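Local coordinates for protein TRNA (adenine(9)-n1)-methyltransferase (Sulfolobus acidocaldarius, PDB 5A7Z) that methylates N1 of adenosine 9 in tRNA, using S-adenosyl-L-methionine as the methyl donor, at residues L129-L134 / D240-I245; Q165-S170 / R211-L216; E172-I177 / R192-F197. All coordinates share one frame; numbering follows the deposited sequence.

All three contacts lie within the TRM10-type methyltransferase domain, of the SPOUT class, and no cofactor takes part in them. Interaction 1 joins two helices beside the sheet, interaction 2 sets a loop against helix 211-220, and interaction 3 pairs the starts of two neighbouring parallel strands. Along the chain, interaction 3 is nested inside interaction 2, and interaction 2 inside interaction 1. Interactions 2 and 3 have centres about 14 Å apart and meet where Leu169 CD1 packs on Pro175 CG at 4.0 Å. Interaction 1 has its centre about 20 Å from each, its nearest atoms about 7 Å from interaction 3. Ile242 and Val196 both pack on strand 109-113. Phe197 packs on helix 242-255, which starts in interaction 1.

Interaction 1. Residues L129-L134 / D240-I245; sequences LLQVDL and DEINKI
This is a packing contact between helix 122-142 and the start of helix 242-255, beside the sheet, fastened where the Gln131 side chain accepts the N-H of Ile242. The bond runs from Ile242 N to Gln131 OE1 at 3.0 Å. It is almost straight at hydrogen, 178°, but the donor sits above the carbonyl plane and not on a lone pair. The chain of Gln131 is extended beyond CG (chi2 171°), which carries the amide across the gap to the helix start. Its NE2 lies 3.6 Å from CG of Glu241, the N-cap residue. In this SPOUT-type alpha/beta domain both helices pack on strand 109-113. Val132 and Ile242 each touch Ile112 there. Ile242 also lays CG1 3.6 Å from OE1 of Gln131, so the bonded oxygen is lined by carbon. The Asn243 side chain touches both Gln131 and Leu134. Asn243 OD1 meets Gln131 CG at 3.3 Å, and Asn243 ND2 meets Leu134 CD1 at 3.4 Å. The side chains of Leu134 and Asn243 run side by side and point the same way. Asn243 OD1 is buried here and has no hydrogen-bond partner in the model.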
ATOM      1  N   LEU A 129      16.925  -4.036  -5.954  1.00 28.69           N
ATOM      2  CA  LEU A 129      16.611  -2.659  -6.401  1.00 30.55           C
ATOM      3  C   LEU A 129      15.438  -2.634  -7.375  1.00 33.56           C
ATOM      4  O   LEU A 129      14.646  -1.642  -7.435  1.00 30.05           O
ATOM      5  CB  LEU A 129      17.824  -2.028  -7.027  1.00 31.26           C
ATOM      6  CG  LEU A 129      18.901  -1.772  -5.991  1.00 33.80           C
ATOM      7  CD1 LEU A 129      20.165  -1.325  -6.690  1.00 34.12           C
ATOM      8  CD2 LEU A 129      18.425  -0.711  -4.993  1.00 36.12           C
ATOM      9  N   LEU A 130      15.316  -3.720  -8.144  1.00 30.87           N
ATOM     10  CA  LEU A 130      14.226  -3.842  -9.094  1.00 34.18           C
ATOM     11  C   LEU A 130      12.927  -4.062  -8.324  1.00 34.01           C
ATOM     12  O   LEU A 130      11.920  -3.425  -8.607  1.00 32.00           O
ATOM     13  CB  LEU A 130      14.476  -5.015 -10.046  1.00 35.25           C
ATOM     14  CG  LEU A 130      13.355  -5.353 -11.006  1.00 36.24           C
ATOM     15  CD1 LEU A 130      13.065  -4.163 -11.935  1.00 36.44           C
ATOM     16  CD2 LEU A 130      13.727  -6.598 -11.805  1.00 36.13           C
ATOM     17  N   GLN A 131      12.972  -4.974  -7.341  1.00 32.51           N
ATOM     18  CA  GLN A 131      11.845  -5.231  -6.471  1.00 28.73           C
ATOM     19  C   GLN A 131      11.399  -3.981  -5.727  1.00 29.74           C
ATOM     20  O   GLN A 131      10.209  -3.702  -5.621  1.00 32.14           O
ATOM     21  CB  GLN A 131      12.168  -6.352  -5.507  1.00 27.61           C
ATOM     22  CG  GLN A 131      12.209  -7.712  -6.216  1.00 27.28           C
ATOM     23  CD  GLN A 131      12.739  -8.808  -5.343  1.00 30.83           C
ATOM     24  OE1 GLN A 131      12.713  -8.712  -4.114  1.00 31.16           O
ATOM     25  NE2 GLN A 131      13.188  -9.886  -5.965  1.00 36.31           N
ATOM     26  N   VAL A 132      12.333  -3.210  -5.234  1.00 28.93           N
ATOM     27  CA  VAL A 132      11.948  -2.018  -4.542  1.00 28.22           C
ATOM     28  C   VAL A 132      11.186  -1.097  -5.450  1.00 30.92           C
ATOM     29  O   VAL A 132      10.133  -0.613  -5.095  1.00 29.59           O
ATOM     30  CB  VAL A 132      13.127  -1.308  -3.944  1.00 30.57           C
ATOM     31  CG1 VAL A 132      12.780   0.155  -3.662  1.00 33.98           C
ATOM     32  CG2 VAL A 132      13.513  -2.006  -2.660  1.00 32.48           C
ATOM     33  N   ASP A 133      11.714  -0.863  -6.636  1.00 35.19           N
ATOM     34  CA  ASP A 133      11.050  -0.006  -7.605  1.00 36.18           C
ATOM     35  C   ASP A 133       9.632  -0.473  -7.943  1.00 35.27           C
ATOM     36  O   ASP A 133       8.711   0.336  -7.993  1.00 33.00           O
ATOM     37  CB  ASP A 133      11.876   0.066  -8.883  1.00 45.97           C
ATOM     38  CG  ASP A 133      13.122   0.932  -8.735  1.00 49.60           C
ATOM     39  OD1 ASP A 133      13.595   1.195  -7.581  1.00 55.83           O
ATOM     40  OD2 ASP A 133      13.675   1.283  -9.782  1.00 49.68           O
ATOM     41  N   LEU A 134       9.476  -1.781  -8.158  1.00 30.59           N
ATOM     42  CA  LEU A 134       8.184  -2.404  -8.337  1.00 30.89           C
ATOM     43  C   LEU A 134       7.206  -2.167  -7.188  1.00 29.41           C
ATOM     44  O   LEU A 134       5.999  -2.167  -7.409  1.00 29.45           O
ATOM     45  CB  LEU A 134       8.358  -3.924  -8.534  1.00 32.16           C
ATOM     46  CG  LEU A 134       8.984  -4.319  -9.874  1.00 35.13           C
ATOM     47  CD1 LEU A 134       9.191  -5.829  -9.983  1.00 37.01           C
ATOM     48  CD2 LEU A 134       8.116  -3.829 -11.022  1.00 40.88           C
ATOM     49  N   ASP A 240       8.912 -14.872  -2.958  1.00 49.62           N
ATOM     50  CA  ASP A 240       9.882 -14.234  -2.054  1.00 49.12           C
ATOM     51  C   ASP A 240      10.329 -12.867  -2.543  1.00 45.74           C
ATOM     52  O   ASP A 240      11.200 -12.249  -1.930  1.00 47.33           O
ATOM     53  CB  ASP A 240      11.093 -15.124  -1.804  1.00 54.55           C
ATOM     54  CG  ASP A 240      11.652 -15.714  -3.065  1.00 63.63           C
ATOM     55  OD1 ASP A 240      11.353 -15.193  -4.159  1.00 72.61           O
ATOM     56  OD2 ASP A 240      12.377 -16.723  -2.963  1.00 77.25           O
ATOM     57  N   GLU A 241       9.723 -12.401  -3.627  1.00 33.78           N
ATOM     58  CA  GLU A 241       9.930 -11.049  -4.108  1.00 38.28           C
ATOM     59  C   GLU A 241       9.266 -10.031  -3.166  1.00 34.94           C
ATOM     60  O   GLU A 241       8.107 -10.189  -2.777  1.00 34.09           O
ATOM     61  CB  GLU A 241       9.363 -10.889  -5.527  1.00 39.37           C
ATOM     62  CG  GLU A 241      10.133 -11.636  -6.617  1.00 46.11           C
ATOM     63  CD  GLU A 241       9.657 -13.084  -6.844  1.00 55.50           C
ATOM     64  OE1 GLU A 241       8.601 -13.509  -6.283  1.00 57.35           O
ATOM     65  OE2 GLU A 241      10.348 -13.801  -7.595  1.00 58.07           O
ATOM     66  N   ILE A 242      10.006  -8.983  -2.831  1.00 33.41           N
ATOM     67  CA  ILE A 242       9.559  -7.971  -1.856  1.00 30.09           C
ATOM     68  C   ILE A 242       8.264  -7.374  -2.345  1.00 29.75           C
ATOM     69  O   ILE A 242       7.302  -7.378  -1.635  1.00 31.24           O
ATOM     70  CB  ILE A 242      10.631  -6.862  -1.661  1.00 31.16           C
ATOM     71  CG1 ILE A 242      11.807  -7.399  -0.838  1.00 32.06           C
ATOM     72  CG2 ILE A 242      10.053  -5.626  -0.984  1.00 33.14           C
ATOM     73  CD1 ILE A 242      13.082  -6.588  -0.990  1.00 32.59           C
ATOM     74  N   ASN A 243       8.247  -6.890  -3.578  1.00 30.77           N
ATOM     75  CA  ASN A 243       7.019  -6.395  -4.204  1.00 31.89           C
ATOM     76  C   ASN A 243       5.803  -7.375  -4.190  1.00 34.64           C
ATOM     77  O   ASN A 243       4.661  -6.948  -4.079  1.00 31.61           O
ATOM     78  CB  ASN A 243       7.308  -5.959  -5.624  1.00 33.82           C
ATOM     79  CG  ASN A 243       7.863  -7.085  -6.478  1.00 33.77           C
ATOM     80  OD1 ASN A 243       8.860  -7.695  -6.136  1.00 35.54           O
ATOM     81  ND2 ASN A 243       7.237  -7.333  -7.600  1.00 31.18           N
ATOM     82  N   LYS A 244       6.054  -8.675  -4.289  1.00 36.56           N
ATOM     83  CA  LYS A 244       4.979  -9.655  -4.244  1.00 35.95           C
ATOM     84  C   LYS A 244       4.468  -9.887  -2.809  1.00 33.72           C
ATOM     85  O   LYS A 244       3.271  -9.956  -2.577  1.00 34.19           O
ATOM     86  CB  LYS A 244       5.451 -10.965  -4.857  1.00 40.57           C
ATOM     87  CG  LYS A 244       5.861 -10.852  -6.320  1.00 44.79           C
ATOM     88  CD  LYS A 244       4.741 -11.229  -7.263  1.00 55.23           C
ATOM     89  CE  LYS A 244       5.274 -11.948  -8.490  1.00 64.30           C
ATOM     90  NZ  LYS A 244       5.202 -13.424  -8.315  1.00 67.32           N
ATOM     91  N   ILE A 245       5.384  -9.977  -1.856  1.00 30.14           N
ATOM     92  CA  ILE A 245       5.034 -10.008  -0.443  1.00 31.67           C
ATOM     93  C   ILE A 245       4.214  -8.766  -0.056  1.00 31.25           C
ATOM     94  O   ILE A 245       3.198  -8.870   0.655  1.00 30.56           O
ATOM     95  CB  ILE A 245       6.303 -10.053   0.461  1.00 31.85           C
ATOM     96  CG1 ILE A 245       7.099 -11.350   0.251  1.00 38.55           C
ATOM     97  CG2 ILE A 245       5.930  -9.935   1.927  1.00 28.93           C
ATOM     98  CD1 ILE A 245       6.304 -12.602   0.548  1.00 42.50           C
TER

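Interaction 2. Residues Q165-S170 / R211-L216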
ATOM      1  N   GLN A 165      17.535   6.956   6.603  1.00 45.93           N
ATOM      2  CA  GLN A 165      18.688   6.138   6.917  1.00 45.46           C
ATOM      3  C   GLN A 165      18.407   5.192   8.056  1.00 44.86           C
ATOM      4  O   GLN A 165      18.859   4.037   8.040  1.00 44.77           O
ATOM      5  CB  GLN A 165      19.890   6.983   7.302  1.00 54.28           C
ATOM      6  CG  GLN A 165      21.104   6.099   7.601  1.00 57.47           C
ATOM      7  CD  GLN A 165      22.360   6.877   7.858  1.00 59.98           C
ATOM      8  OE1 GLN A 165      22.384   7.819   8.663  1.00 58.80           O
ATOM      9  NE2 GLN A 165      23.425   6.482   7.191  1.00 64.99           N
ATOM     10  N   SER A 166      17.725   5.699   9.076  1.00 40.56           N
ATOM     11  CA  SER A 166      17.389   4.898  10.237  1.00 44.65           C
ATOM     12  C   SER A 166      15.903   4.906  10.522  1.00 42.03           C
ATOM     13  O   SER A 166      15.209   5.868  10.220  1.00 43.14           O
ATOM     14  CB  SER A 166      18.135   5.425  11.467  1.00 50.34           C
ATOM     15  OG  SER A 166      19.527   5.263  11.306  1.00 51.20           O
ATOM     16  N   LEU A 167      15.442   3.857  11.190  1.00 43.26           N
ATOM     17  CA  LEU A 167      14.024   3.687  11.484  1.00 47.11           C
ATOM     18  C   LEU A 167      13.547   4.603  12.609  1.00 48.54           C
ATOM     19  O   LEU A 167      14.096   4.615  13.700  1.00 55.56           O
ATOM     20  CB  LEU A 167      13.743   2.235  11.852  1.00 48.54           C
ATOM     21  CG  LEU A 167      12.276   1.810  11.825  1.00 51.36           C
ATOM     22  CD1 LEU A 167      11.627   2.170  10.495  1.00 48.87           C
ATOM     23  CD2 LEU A 167      12.155   0.319  12.093  1.00 52.84           C
ATOM     24  N   SER A 168      12.527   5.384  12.313  1.00 53.84           N
ATOM     25  CA  SER A 168      11.869   6.230  13.291  1.00 50.80           C
ATOM     26  C   SER A 168      10.560   5.545  13.692  1.00 52.45           C
ATOM     27  O   SER A 168       9.755   5.190  12.834  1.00 56.26           O
ATOM     28  CB  SER A 168      11.573   7.572  12.636  1.00 53.23           C
ATOM     29  OG  SER A 168      11.309   8.570  13.588  1.00 61.99           O
ATOM     30  N   LEU A 169      10.352   5.331  14.979  1.00 47.68           N
ATOM     31  CA  LEU A 169       9.275   4.466  15.423  1.00 49.35           C
ATOM     32  C   LEU A 169       8.395   5.222  16.375  1.00 50.92           C
ATOM     33  O   LEU A 169       8.872   5.697  17.391  1.00 52.13           O
ATOM     34  CB  LEU A 169       9.839   3.236  16.125  1.00 51.50           C
ATOM     35  CG  LEU A 169       8.898   2.023  16.202  1.00 53.92           C
ATOM     36  CD1 LEU A 169       8.947   1.224  14.926  1.00 53.86           C
ATOM     37  CD2 LEU A 169       9.269   1.131  17.367  1.00 65.03           C
ATOM     38  N   SER A 170       7.109   5.339  16.043  1.00 47.25           N
ATOM     39  CA  SER A 170       6.178   6.078  16.878  1.00 47.50           C
ATOM     40  C   SER A 170       5.491   5.206  17.955  1.00 45.80           C
ATOM     41  O   SER A 170       5.439   3.963  17.861  1.00 43.94           O
ATOM     42  CB  SER A 170       5.136   6.782  16.011  1.00 45.64           C
ATOM     43  OG  SER A 170       3.973   6.012  15.899  1.00 50.95           O
ATOM     44  N   ARG A 211      17.994  -5.249   8.940  1.00 31.07           N
ATOM     45  CA  ARG A 211      19.133  -4.830   9.703  1.00 32.28           C
ATOM     46  C   ARG A 211      18.915  -3.486  10.431  1.00 31.63           C
ATOM     47  O   ARG A 211      19.389  -3.308  11.533  1.00 31.07           O
ATOM     48  CB  ARG A 211      20.327  -4.687   8.777  1.00 38.15           C
ATOM     49  CG  ARG A 211      21.590  -4.243   9.496  1.00 41.02           C
ATOM     50  CD  ARG A 211      22.082  -5.350  10.403  1.00 43.35           C
ATOM     51  NE  ARG A 211      23.527  -5.292  10.681  1.00 43.29           N
ATOM     52  CZ  ARG A 211      24.278  -6.373  10.921  1.00 44.28           C
ATOM     53  NH1 ARG A 211      23.728  -7.594  10.869  1.00 42.68           N
ATOM     54  NH2 ARG A 211      25.576  -6.245  11.205  1.00 38.31           N
ATOM     55  N   ALA A 212      18.288  -2.513   9.781  1.00 30.35           N
ATOM     56  CA  ALA A 212      18.142  -1.191  10.411  1.00 31.61           C
ATOM     57  C   ALA A 212      17.090  -1.270  11.530  1.00 33.97           C
ATOM     58  O   ALA A 212      17.175  -0.579  12.548  1.00 31.63           O
ATOM     59  CB  ALA A 212      17.780  -0.143   9.390  1.00 30.79           C
ATOM     60  N   THR A 213      16.160  -2.194  11.397  1.00 35.05           N
ATOM     61  CA  THR A 213      15.200  -2.405  12.461  1.00 41.44           C
ATOM     62  C   THR A 213      15.790  -3.251  13.618  1.00 37.17           C
ATOM     63  O   THR A 213      15.511  -2.992  14.780  1.00 41.66           O
ATOM     64  CB  THR A 213      13.861  -2.988  11.916  1.00 46.79           C
ATOM     65  OG1 THR A 213      13.985  -4.393  11.650  1.00 52.79           O
ATOM     66  CG2 THR A 213      13.466  -2.276  10.637  1.00 44.37           C
ATOM     67  N   GLU A 214      16.628  -4.226  13.300  1.00 38.38           N
ATOM     68  CA  GLU A 214      17.407  -4.942  14.330  1.00 41.27           C
ATOM     69  C   GLU A 214      18.262  -3.986  15.158  1.00 37.13           C
ATOM     70  O   GLU A 214      18.381  -4.113  16.374  1.00 31.77           O
ATOM     71  CB  GLU A 214      18.284  -5.985  13.665  1.00 44.02           C
ATOM     72  CG  GLU A 214      19.346  -6.578  14.546  1.00 50.78           C
ATOM     73  CD  GLU A 214      20.303  -7.429  13.749  1.00 56.11           C
ATOM     74  OE1 GLU A 214      19.843  -8.434  13.182  1.00 65.83           O
ATOM     75  OE2 GLU A 214      21.493  -7.059  13.629  1.00 59.75           O
ATOM     76  N   ARG A 215      18.825  -3.003  14.489  1.00 37.16           N
ATOM     77  CA  ARG A 215      19.635  -2.015  15.148  1.00 38.80           C
ATOM     78  C   ARG A 215      18.811  -1.185  16.127  1.00 39.28           C
ATOM     79  O   ARG A 215      19.254  -0.917  17.259  1.00 31.03           O
ATOM     80  CB  ARG A 215      20.293  -1.130  14.114  1.00 44.51           C
ATOM     81  CG  ARG A 215      20.987   0.103  14.668  1.00 50.07           C
ATOM     82  CD  ARG A 215      21.555   0.976  13.536  1.00 55.76           C
ATOM     83  NE  ARG A 215      21.932   0.199  12.344  1.00 51.82           N
ATOM     84  CZ  ARG A 215      21.531   0.481  11.099  1.00 53.18           C
ATOM     85  NH1 ARG A 215      20.747   1.539  10.843  1.00 56.07           N
ATOM     86  NH2 ARG A 215      21.925  -0.291  10.103  1.00 49.62           N
ATOM     87  N   LEU A 216      17.613  -0.784  15.712  1.00 38.99           N
ATOM     88  CA  LEU A 216      16.719  -0.046  16.609  1.00 43.78           C
ATOM     89  C   LEU A 216      16.303  -0.897  17.824  1.00 42.90           C
ATOM     90  O   LEU A 216      16.364  -0.441  18.951  1.00 35.25           O
ATOM     91  CB  LEU A 216      15.467   0.416  15.871  1.00 54.65           C
ATOM     92  CG  LEU A 216      14.882   1.679  16.503  1.00 65.21           C
ATOM     93  CD1 LEU A 216      15.658   2.890  16.010  1.00 73.61           C
ATOM     94  CD2 LEU A 216      13.408   1.827  16.192  1.00 68.59           C
TER
HETATM   95  O   HOH W   1      17.538   2.084  12.400  1.00 36.19           O
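Leu167 and Leu216 pack together, Leu216 on the backbone of Leu167, where the loop from strand 162-164 to strand 175-178 lies along helix 211-220. Both elements belong to the SPOUT methyltransferase fold, and the contact is mainly apolar packing, partly buried. The side chain of Leu167 crosses that of Thr213 obliquely. Its CD2 presses on Thr213 CG2 at 3.3 Å, tighter than usual for two carbons. Thr213 can offer this methyl because its OG1 is turned back (chi1 78°) to bond Asp210 O. Leu216 approaches the loop backbone instead. The Leu216 chain swings away from its own N (chi1 -153°) and places CD1 3.3 Å from Leu167 O. The other branch, CD2, rests 3.8 Å from Leu169 CB, so one leucine spans two loop residues. Arg215 reaches the start of the loop, bending at chi3. The edge of its guanidinium faces Gln165 O and Ser166 OG, but NH1 stays 3.9 Å from Ser166 OG and no hydrogen bond forms. One face of the same group lies over Ala212 CA. The helix start is tied to strand 109-113, since Asp113 accepts the N-H groups of Ala212 and Thr213. One water also bridges loop and helix. It accepts from Leu167 N at 3.0 Å and donates to Ala212 O at 2.7 Å.

Interaction 3. Residues E172-I177 / R192-F197; sequences EDNPVI and RDHNVF
Asn174, Val176 and Val196 bury the most surface where the chain enters two adjacent parallel strands. Asn174 is gripped through its backbone by the side chain of Asn195. Its N-H donates to Asn195 OD1 at 2.6 Å, in the carbonyl plane and on a lone pair. The other end of that amide, Asn195 ND2, donates to Glu172 O at 3.1 Å, nearly straight at 176°. Two bonds thus fix the rotation of the Asn195 amide. The Asn174 amide lies slanted against the His194 ring, planes 39° apart. Asn174 O sits near the plane of that ring, at its edge, 3.0 Å from His194 CD2. His194 ND1 is hydrogen-bonded to Ile190 O. Within the SPOUT-type sheet, the chain between strands 175-178 and 196-202 passes through the short strand 184-185 and helix 188-192. Val176 begins the firm pairing: its N donates to Val196 O at 2.9 Å. Val176 CB lies over one face of the His194 ring, offset toward the rim, 4.1 Å from His194 CD2. Val176 CG1, between the backbone N and carbonyl carbon (chi1 71°), meets Phe197 CD2 at 3.5 Å. Phe197 also packs on Ile249 and Lys253 of helix 242-255. Val196 and Pro175 turn to the face opposite Val176 and Phe197, where Val196 also touches Val111. Val196 CG2 meets Asp173 CB at 3.8 Å. Asp173 OD1 engages Tyr107 OH and Lys109 NZ, while OD2 accepts Ser170 N from the loop of interaction 2.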
ATOM      1  N   GLU A 172       2.582   4.594  18.301  1.00 42.63           N
ATOM      2  CA  GLU A 172       1.403   3.914  17.793  1.00 40.02           C
ATOM      3  C   GLU A 172       1.722   2.841  16.788  1.00 37.77           C
ATOM      4  O   GLU A 172       0.844   2.094  16.424  1.00 34.62           O
ATOM      5  CB  GLU A 172       0.440   4.909  17.167  1.00 44.82           C
ATOM      6  CG  GLU A 172      -0.810   5.104  18.004  1.00 56.74           C
ATOM      7  CD  GLU A 172      -1.811   6.018  17.349  1.00 63.50           C
ATOM      8  OE1 GLU A 172      -1.379   6.930  16.614  1.00 70.07           O
ATOM      9  OE2 GLU A 172      -3.026   5.833  17.583  1.00 66.05           O
ATOM     10  N   ASP A 173       2.970   2.779  16.327  1.00 34.44           N
ATOM     11  CA  ASP A 173       3.381   1.756  15.380  1.00 34.34           C
ATOM     12  C   ASP A 173       3.310   0.443  16.039  1.00 32.45           C
ATOM     13  O   ASP A 173       3.852   0.273  17.097  1.00 40.75           O
ATOM     14  CB  ASP A 173       4.817   1.965  14.950  1.00 35.55           C
ATOM     15  CG  ASP A 173       5.012   3.233  14.192  1.00 37.10           C
ATOM     16  OD1 ASP A 173       4.012   3.786  13.664  1.00 37.38           O
ATOM     17  OD2 ASP A 173       6.179   3.687  14.117  1.00 39.45           O
ATOM     18  N   ASN A 174       2.732  -0.524  15.373  1.00 33.79           N
ATOM     19  CA  ASN A 174       2.637  -1.853  15.935  1.00 37.43           C
ATOM     20  C   ASN A 174       3.155  -2.878  14.935  1.00 38.26           C
ATOM     21  O   ASN A 174       2.365  -3.522  14.245  1.00 34.91           O
ATOM     22  CB  ASN A 174       1.200  -2.125  16.295  1.00 38.25           C
ATOM     23  CG  ASN A 174       0.992  -3.504  16.811  1.00 41.01           C
ATOM     24  OD1 ASN A 174       1.920  -4.187  17.213  1.00 35.33           O
ATOM     25  ND2 ASN A 174      -0.231  -3.948  16.750  1.00 46.18           N
ATOM     26  N   PRO A 175       4.498  -3.006  14.840  1.00 38.64           N
ATOM     27  CA  PRO A 175       5.165  -3.605  13.694  1.00 36.06           C
ATOM     28  C   PRO A 175       5.225  -5.093  13.772  1.00 38.07           C
ATOM     29  O   PRO A 175       5.246  -5.660  14.863  1.00 38.27           O
ATOM     30  CB  PRO A 175       6.589  -3.043  13.769  1.00 39.60           C
ATOM     31  CG  PRO A 175       6.582  -2.050  14.886  1.00 39.99           C
ATOM     32  CD  PRO A 175       5.472  -2.469  15.785  1.00 39.64           C
ATOM     33  N   VAL A 176       5.235  -5.731  12.616  1.00 34.17           N
ATOM     34  CA  VAL A 176       5.632  -7.116  12.535  1.00 36.39           C
ATOM     35  C   VAL A 176       6.704  -7.238  11.456  1.00 37.38           C
ATOM     36  O   VAL A 176       6.796  -6.383  10.580  1.00 39.39           O
ATOM     37  CB  VAL A 176       4.431  -7.984  12.229  1.00 38.37           C
ATOM     38  CG1 VAL A 176       3.968  -7.760  10.806  1.00 42.38           C
ATOM     39  CG2 VAL A 176       4.755  -9.439  12.470  1.00 43.96           C
ATOM     40  N   ILE A 177       7.563  -8.248  11.574  1.00 35.71           N
ATOM     41  CA  ILE A 177       8.666  -8.447  10.656  1.00 32.76           C
ATOM     42  C   ILE A 177       8.340  -9.669   9.809  1.00 36.41           C
ATOM     43  O   ILE A 177       8.055 -10.742  10.332  1.00 35.11           O
ATOM     44  CB  ILE A 177       9.997  -8.742  11.394  1.00 31.66           C
ATOM     45  CG1 ILE A 177      10.249  -7.768  12.552  1.00 34.42           C
ATOM     46  CG2 ILE A 177      11.161  -8.747  10.429  1.00 33.16           C
ATOM     47  CD1 ILE A 177      10.245  -6.301  12.194  1.00 34.23           C
ATOM     48  N   ARG A 192      -4.248  -8.176   9.921  1.00 48.66           N
ATOM     49  CA  ARG A 192      -5.193  -7.074  10.072  1.00 48.75           C
ATOM     50  C   ARG A 192      -4.939  -6.372  11.390  1.00 48.14           C
ATOM     51  O   ARG A 192      -5.110  -5.166  11.501  1.00 47.02           O
ATOM     52  CB  ARG A 192      -6.645  -7.546   9.961  1.00 51.97           C
ATOM     53  CG  ARG A 192      -6.943  -8.226   8.624  1.00 58.11           C
ATOM     54  CD  ARG A 192      -8.308  -7.871   8.029  1.00 61.95           C
ATOM     55  NE  ARG A 192      -8.440  -8.404   6.665  1.00 62.49           N
ATOM     56  CZ  ARG A 192      -8.679  -9.688   6.369  1.00 63.91           C
ATOM     57  NH1 ARG A 192      -8.877 -10.581   7.344  1.00 63.16           N
ATOM     58  NH2 ARG A 192      -8.727 -10.087   5.097  1.00 60.30           N
ATOM     59  N   ASP A 193      -4.451  -7.116  12.364  1.00 45.41           N
ATOM     60  CA  ASP A 193      -4.198  -6.557  13.678  1.00 45.31           C
ATOM     61  C   ASP A 193      -2.920  -5.763  13.799  1.00 48.54           C
ATOM     62  O   ASP A 193      -2.684  -5.196  14.844  1.00 52.19           O
ATOM     63  CB  ASP A 193      -4.160  -7.663  14.723  1.00 55.15           C
ATOM     64  CG  ASP A 193      -5.531  -8.274  14.980  1.00 60.18           C
ATOM     65  OD1 ASP A 193      -6.520  -7.823  14.327  1.00 56.08           O
ATOM     66  OD2 ASP A 193      -5.604  -9.219  15.811  1.00 58.88           O
ATOM     67  N   HIS A 194      -2.085  -5.729  12.775  1.00 43.11           N
ATOM     68  CA  HIS A 194      -0.868  -4.950  12.844  1.00 38.18           C
ATOM     69  C   HIS A 194      -0.911  -3.800  11.881  1.00 36.35           C
ATOM     70  O   HIS A 194      -1.616  -3.850  10.931  1.00 38.56           O
ATOM     71  CB  HIS A 194       0.332  -5.816  12.613  1.00 38.58           C
ATOM     72  CG  HIS A 194       0.725  -6.606  13.804  1.00 42.34           C
ATOM     73  ND1 HIS A 194       0.145  -7.806  14.115  1.00 47.20           N
ATOM     74  CD2 HIS A 194       1.632  -6.365  14.771  1.00 44.75           C
ATOM     75  CE1 HIS A 194       0.681  -8.277  15.221  1.00 46.87           C
ATOM     76  NE2 HIS A 194       1.583  -7.418  15.641  1.00 45.28           N
ATOM     77  N   ASN A 195      -0.176  -2.743  12.141  1.00 33.88           N
ATOM     78  CA  ASN A 195      -0.283  -1.566  11.267  1.00 33.38           C
ATOM     79  C   ASN A 195       1.025  -1.146  10.587  1.00 31.46           C
ATOM     80  O   ASN A 195       1.056  -0.151   9.864  1.00 33.87           O
ATOM     81  CB  ASN A 195      -0.920  -0.391  11.999  1.00 28.90           C
ATOM     82  CG  ASN A 195      -0.111   0.074  13.166  1.00 30.65           C
ATOM     83  OD1 ASN A 195       0.993  -0.383  13.382  1.00 33.05           O
ATOM     84  ND2 ASN A 195      -0.648   1.023  13.916  1.00 31.80           N
ATOM     85  N   VAL A 196       2.101  -1.873  10.867  1.00 32.28           N
ATOM     86  CA  VAL A 196       3.429  -1.596  10.275  1.00 30.54           C
ATOM     87  C   VAL A 196       4.088  -2.933   9.898  1.00 28.33           C
ATOM     88  O   VAL A 196       4.144  -3.843  10.710  1.00 30.32           O
ATOM     89  CB  VAL A 196       4.339  -0.828  11.245  1.00 30.03           C
ATOM     90  CG1 VAL A 196       5.724  -0.622  10.638  1.00 33.07           C
ATOM     91  CG2 VAL A 196       3.716   0.496  11.629  1.00 30.90           C
ATOM     92  N   PHE A 197       4.554  -3.040   8.656  1.00 28.62           N
ATOM     93  CA  PHE A 197       5.111  -4.304   8.111  1.00 33.42           C
ATOM     94  C   PHE A 197       6.501  -4.110   7.577  1.00 31.06           C
ATOM     95  O   PHE A 197       6.721  -3.273   6.721  1.00 36.74           O
ATOM     96  CB  PHE A 197       4.184  -4.865   7.026  1.00 35.29           C
ATOM     97  CG  PHE A 197       2.810  -5.087   7.522  1.00 33.69           C
ATOM     98  CD1 PHE A 197       1.959  -4.022   7.685  1.00 34.53           C
ATOM     99  CD2 PHE A 197       2.439  -6.316   8.019  1.00 36.20           C
ATOM    100  CE1 PHE A 197       0.714  -4.193   8.253  1.00 35.80           C
ATOM    101  CE2 PHE A 197       1.181  -6.503   8.568  1.00 36.83           C
ATOM    102  CZ  PHE A 197       0.324  -5.439   8.690  1.00 34.42           C
TER